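Local structure of periplasmic solute binding protein (4CL2) at residues 239-251 and 262-274. The protein binds manganese or zinc ions in the periplasm, probably delivering them to an ABC-type uptake transporter, as solute-binding proteins of its family do. Sequence-based numbering, arbitrary orientation. Where two conformers were deposited one is given.
With MN (manganese (II) ion), chain L; SO4 (sulfate ion), chain F; SO4 (sulfate ion), chain E.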
loop_
_atom_site.group_PDB
_atom_site.type_symbol
_atom_site.label_atom_id
_atom_site.label_comp_id
_atom_site.label_asym_id
_atom_site.label_seq_id
_atom_site.Cartn_x
_atom_site.Cartn_y
_atom_site.Cartn_z
ATOM N N SER A 239 -7.703 -22.638 -6.720
ATOM C CA SER A 239 -8.867 -21.812 -7.077
ATOM C C SER A 239 -8.422 -20.377 -7.211
ATOM O O SER A 239 -7.561 -19.939 -6.500
ATOM C CB SER A 239 -9.907 -21.876 -5.920
ATOM O OG SER A 239 -10.415 -23.208 -5.826
ATOM N N TYR A 240 -9.041 -19.655 -8.118
ATOM C CA TYR A 240 -8.846 -18.244 -8.191
ATOM C C TYR A 240 -9.650 -17.571 -7.067
ATOM O O TYR A 240 -10.848 -17.842 -6.961
ATOM C CB TYR A 240 -9.350 -17.747 -9.527
ATOM C CG TYR A 240 -9.348 -16.257 -9.679
ATOM C CD1 TYR A 240 -8.168 -15.501 -9.566
ATOM C CD2 TYR A 240 -10.536 -15.545 -9.957
ATOM C CE1 TYR A 240 -8.166 -14.128 -9.666
ATOM C CE2 TYR A 240 -10.530 -14.157 -10.072
ATOM C CZ TYR A 240 -9.357 -13.448 -9.948
ATOM O OH TYR A 240 -9.323 -12.080 -10.044
ATOM N N GLY A 241 -8.950 -16.791 -6.264
ATOM C CA GLY A 241 -9.481 -16.165 -5.029
ATOM C C GLY A 241 -10.198 -14.847 -5.288
ATOM O O GLY A 241 -10.870 -14.316 -4.392
ATOM N N GLY A 242 -10.077 -14.306 -6.469
ATOM C CA GLY A 242 -10.687 -13.011 -6.848
ATOM C C GLY A 242 -9.735 -11.829 -6.730
ATOM O O GLY A 242 -8.513 -12.023 -6.634
ATOM N N VAL A 243 -10.286 -10.615 -6.696
ATOM C CA VAL A 243 -9.575 -9.359 -6.784
ATOM C C VAL A 243 -9.367 -8.661 -5.469
ATOM O O VAL A 243 -10.323 -8.395 -4.740
ATOM C CB VAL A 243 -10.312 -8.374 -7.720
ATOM C CG1 VAL A 243 -9.551 -7.077 -7.826
ATOM C CG2 VAL A 243 -10.531 -8.953 -9.101
ATOM N N LEU A 244 -8.120 -8.335 -5.142
ATOM C CA LEU A 244 -7.773 -7.523 -3.978
ATOM C C LEU A 244 -7.468 -6.095 -4.406
ATOM O O LEU A 244 -7.100 -5.834 -5.522
ATOM C CB LEU A 244 -6.515 -8.037 -3.266
ATOM C CG LEU A 244 -6.589 -9.527 -2.878
ATOM C CD1 LEU A 244 -5.217 -9.987 -2.281
ATOM C CD2 LEU A 244 -7.694 -9.804 -1.858
ATOM N N TYR A 245 -7.638 -5.183 -3.454
ATOM C CA TYR A 245 -7.295 -3.734 -3.659
ATOM C C TYR A 245 -6.031 -3.470 -2.844
ATOM O O TYR A 245 -5.975 -3.598 -1.576
ATOM C CB TYR A 245 -8.431 -2.820 -3.154
ATOM C CG TYR A 245 -9.576 -2.784 -4.107
ATOM C CD1 TYR A 245 -10.457 -3.803 -4.164
ATOM C CD2 TYR A 245 -9.686 -1.746 -5.022
ATOM C CE1 TYR A 245 -11.486 -3.816 -5.069
ATOM C CE2 TYR A 245 -10.709 -1.768 -5.952
ATOM C CZ TYR A 245 -11.586 -2.797 -5.956
ATOM O OH TYR A 245 -12.647 -2.882 -6.863
ATOM N N VAL A 246 -4.954 -3.127 -3.551
ATOM C CA VAL A 246 -3.627 -2.956 -2.938
ATOM C C VAL A 246 -2.834 -1.727 -3.411
ATOM O O VAL A 246 -2.173 -1.086 -2.591
ATOM C CB VAL A 246 -2.748 -4.204 -3.066
ATOM C CG1 VAL A 246 -3.373 -5.402 -2.392
ATOM C CG2 VAL A 246 -2.434 -4.521 -4.508
ATOM N N ASP A 247 -2.917 -1.351 -4.691
ATOM C CA ASP A 247 -1.997 -0.350 -5.261
ATOM C C ASP A 247 -2.577 1.045 -5.346
ATOM O O ASP A 247 -1.841 1.981 -5.609
ATOM C CB ASP A 247 -1.553 -0.779 -6.647
ATOM C CG ASP A 247 -0.508 -1.891 -6.609
ATOM O OD1 ASP A 247 0.121 -2.046 -5.560
ATOM O OD2 ASP A 247 -0.396 -2.589 -7.637
ATOM N N SER A 248 -3.898 1.169 -5.202
ATOM C CA SER A 248 -4.608 2.439 -5.317
ATOM C C SER A 248 -5.882 2.322 -4.547
ATOM O O SER A 248 -6.465 1.242 -4.495
ATOM C CB SER A 248 -4.933 2.669 -6.791
ATOM O OG SER A 248 -5.735 3.833 -7.000
ATOM N N LEU A 249 -6.362 3.414 -3.990
ATOM C CA LEU A 249 -7.746 3.457 -3.533
ATOM C C LEU A 249 -8.670 3.220 -4.721
ATOM O O LEU A 249 -8.310 3.545 -5.888
ATOM C CB LEU A 249 -8.077 4.811 -2.912
ATOM C CG LEU A 249 -7.183 5.119 -1.705
ATOM C CD1 LEU A 249 -7.628 6.402 -1.125
ATOM C CD2 LEU A 249 -7.215 4.035 -0.640
ATOM N N SER A 250 -9.869 2.683 -4.456
ATOM C CA SER A 250 -10.847 2.531 -5.499
ATOM C C SER A 250 -11.444 3.899 -5.804
ATOM O O SER A 250 -11.209 4.858 -5.073
ATOM C CB SER A 250 -11.983 1.587 -5.063
ATOM O OG SER A 250 -12.790 2.152 -4.038
ATOM N N LYS A 251 -12.268 3.937 -6.854
ATOM C CA LYS A 251 -13.175 5.065 -7.071
ATOM C C LYS A 251 -14.059 5.245 -5.809
ATOM O O LYS A 251 -14.262 4.285 -5.024
ATOM C CB LYS A 251 -13.994 4.829 -8.358
ATOM C CG LYS A 251 -14.977 3.663 -8.243
ATOM C CD LYS A 251 -15.472 3.085 -9.572
ATOM C CE LYS A 251 -16.460 1.948 -9.307
ATOM N NZ LYS A 251 -16.839 1.214 -10.558
ATOM N N LEU A 262 -9.582 0.006 2.279
ATOM C CA LEU A 262 -8.731 -0.832 1.466
ATOM C C LEU A 262 -8.158 -1.972 2.263
ATOM O O LEU A 262 -8.204 -3.151 1.830
ATOM C CB LEU A 262 -7.580 -0.031 0.837
ATOM C CG LEU A 262 -6.579 -0.809 -0.034
ATOM C CD1 LEU A 262 -6.150 0.089 -1.210
ATOM C CD2 LEU A 262 -5.398 -1.200 0.788
ATOM N N LEU A 263 -7.555 -1.689 3.412
ATOM C CA LEU A 263 -7.040 -2.757 4.259
ATOM C C LEU A 263 -8.174 -3.694 4.664
ATOM O O LEU A 263 -8.024 -4.907 4.668
ATOM C CB LEU A 263 -6.438 -2.187 5.548
ATOM C CG LEU A 263 -5.099 -1.509 5.381
ATOM C CD1 LEU A 263 -4.643 -1.007 6.741
ATOM C CD2 LEU A 263 -4.030 -2.416 4.795
ATOM N N ARG A 264 -9.290 -3.123 5.111
ATOM C CA ARG A 264 -10.402 -3.916 5.589
ATOM C C ARG A 264 -10.958 -4.836 4.469
ATOM O O ARG A 264 -11.198 -6.025 4.680
ATOM C CB ARG A 264 -11.498 -3.037 6.144
ATOM C CG ARG A 264 -12.636 -3.820 6.754
ATOM C CD ARG A 264 -13.661 -2.869 7.394
ATOM N NE ARG A 264 -14.276 -2.050 6.394
ATOM C CZ ARG A 264 -15.180 -1.105 6.621
ATOM N NH1 ARG A 264 -15.529 -0.776 7.865
ATOM N NH2 ARG A 264 -15.707 -0.466 5.572
ATOM N N PHE A 265 -11.137 -4.300 3.267
ATOM C CA PHE A 265 -11.627 -5.122 2.175
ATOM C C PHE A 265 -10.694 -6.250 1.824
ATOM O O PHE A 265 -11.107 -7.394 1.754
ATOM C CB PHE A 265 -11.908 -4.276 0.921
ATOM C CG PHE A 265 -12.469 -5.055 -0.198
ATOM C CD1 PHE A 265 -13.821 -5.224 -0.352
ATOM C CD2 PHE A 265 -11.606 -5.644 -1.121
ATOM C CE1 PHE A 265 -14.307 -6.030 -1.353
ATOM C CE2 PHE A 265 -12.086 -6.446 -2.130
ATOM C CZ PHE A 265 -13.431 -6.641 -2.241
ATOM N N SER A 266 -9.426 -5.925 1.591
ATOM C CA SER A 266 -8.489 -6.950 1.158
ATOM C C SER A 266 -8.236 -7.988 2.234
ATOM O O SER A 266 -8.225 -9.139 1.895
ATOM C CB SER A 266 -7.209 -6.299 0.669
ATOM O OG SER A 266 -7.528 -5.533 -0.537
ATOM N N LEU A 267 -8.072 -7.600 3.481
ATOM C CA LEU A 267 -7.880 -8.580 4.513
ATOM C C LEU A 267 -9.140 -9.425 4.748
ATOM O O LEU A 267 -9.070 -10.617 5.031
ATOM C CB LEU A 267 -7.367 -7.955 5.765
ATOM C CG LEU A 267 -5.844 -7.680 5.788
ATOM C CD1 LEU A 267 -5.282 -6.856 4.689
ATOM C CD2 LEU A 267 -5.553 -7.017 7.164
ATOM N N THR A 268 -10.330 -8.810 4.643
ATOM C CA THR A 268 -11.568 -9.596 4.732
ATOM C C THR A 268 -11.636 -10.646 3.675
ATOM O O THR A 268 -11.973 -11.814 3.893
ATOM C CB THR A 268 -12.834 -8.641 4.740
ATOM O OG1 THR A 268 -12.832 -7.784 5.860
ATOM C CG2 THR A 268 -14.096 -9.456 4.708
ATOM N N LYS A 269 -11.317 -10.273 2.437
ATOM C CA LYS A 269 -11.377 -11.176 1.360
ATOM C C LYS A 269 -10.362 -12.346 1.522
ATOM O O LYS A 269 -10.640 -13.488 1.301
ATOM C CB LYS A 269 -11.187 -10.429 0.033
ATOM C CG LYS A 269 -11.409 -11.333 -1.138
ATOM C CD LYS A 269 -11.760 -10.529 -2.383
ATOM C CE LYS A 269 -12.008 -11.474 -3.512
ATOM N NZ LYS A 269 -13.347 -12.157 -3.402
ATOM N N ILE A 270 -9.164 -11.986 2.006
ATOM C CA ILE A 270 -8.177 -13.032 2.283
ATOM C C ILE A 270 -8.655 -14.021 3.351
ATOM O O ILE A 270 -8.646 -15.215 3.123
ATOM C CB ILE A 270 -6.858 -12.385 2.682
ATOM C CG1 ILE A 270 -6.294 -11.625 1.485
ATOM C CG2 ILE A 270 -5.906 -13.482 3.207
ATOM C CD1 ILE A 270 -5.147 -10.738 1.896
ATOM N N VAL A 271 -9.166 -13.500 4.466
ATOM C CA VAL A 271 -9.544 -14.393 5.562
ATOM C C VAL A 271 -10.745 -15.219 5.148
ATOM O O VAL A 271 -10.850 -16.405 5.462
ATOM C CB VAL A 271 -9.746 -13.645 6.909
ATOM C CG1 VAL A 271 -10.906 -12.738 6.923
ATOM C CG2 VAL A 271 -9.974 -14.612 8.043
ATOM N N ASP A 272 -11.627 -14.625 4.335
ATOM C CA ASP A 272 -12.840 -15.369 3.882
ATOM C C ASP A 272 -12.522 -16.467 2.930
ATOM O O ASP A 272 -13.304 -17.384 2.707
ATOM C CB ASP A 272 -13.856 -14.423 3.240
ATOM C CG ASP A 272 -14.595 -13.622 4.225
ATOM O OD1 ASP A 272 -14.412 -13.821 5.482
ATOM O OD2 ASP A 272 -15.216 -12.611 3.827
ATOM N N THR A 273 -11.357 -16.369 2.314
ATOM C CA THR A 273 -10.874 -17.316 1.344
ATOM C C THR A 273 -10.272 -18.467 2.078
ATOM O O THR A 273 -10.614 -19.623 1.855
ATOM C CB THR A 273 -9.744 -16.675 0.504
ATOM O OG1 THR A 273 -10.020 -16.783 -0.885
ATOM C CG2 THR A 273 -8.381 -17.330 0.811
ATOM N N LEU A 274 -9.415 -18.126 3.021
ATOM C CA LEU A 274 -8.478 -19.054 3.653
ATOM C C LEU A 274 -9.132 -19.850 4.727
ATOM O O LEU A 274 -8.626 -20.909 5.113
ATOM C CB LEU A 274 -7.246 -18.288 4.218
ATOM C CG LEU A 274 -5.912 -18.309 3.439
ATOM C CD1 LEU A 274 -5.957 -18.068 1.927
ATOM C CD2 LEU A 274 -4.936 -17.322 4.063
HETATM MN MN MN L . 2.171 -2.173 -6.983
HETATM S S SO4 F . -12.363 0.874 -8.869
HETATM O O1 SO4 F . -11.516 -0.318 -8.846
HETATM O O2 SO4 F . -12.758 0.975 -10.294
HETATM O O3 SO4 F . -11.651 2.089 -8.490
HETATM O O4 SO4 F . -13.643 0.705 -8.117
HETATM S S SO4 E . -15.561 -2.318 11.425
HETATM O O1 SO4 E . -15.554 -3.781 11.340
HETATM O O2 SO4 E . -14.584 -1.810 10.460
HETATM O O3 SO4 E . -15.191 -1.940 12.808
HETATM O O4 SO4 E . -16.876 -1.746 11.136
#
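Ser-266 OG donates a hydrogen bond to the backbone O of Tyr-245, 2.7 Å away, with the donor 29° out of the carbonyl plane; OG stands anti to its own carbonyl carbon (chi1 -66°), which also sets it 2.9 Å from Tyr-245 N. An aromatic pair accompanies this hydrogen bond. The ring of Tyr-245 turns an edge to the face of Phe-265 in an offset T-shaped pair, planes at 87° and centroids 5.4 Å apart, while the Phe-265 edge meets Val-243 O. Apolar contacts continue on both flanks: Leu-262 sets CG against Tyr-245 CB and CD1 against Leu-249 CD2, and Leu-244 CD2 rests on Ile-270 CG1 (4.1 Å) and Lys-269 CB. The Lys-269 chain, bent at its last torsion, passes Val-243 O until CE comes 3.2 Å from Gly-241 O. Gly-242, with no side chain, leaves room for that methylene. Two residues beyond Tyr-245, Asp-247 points away from the helix and binds manganese together with His-106 and Glu-172, a case of a metal ligand carried on the loop after a strand. Segment 262-274 runs antiparallel to strand 239-244, which pairs with parallel strand 217-221; helix 133-158 packs against Leu-267 and Val-271, and helix 12-22 meets Leu-249 and Leu-262.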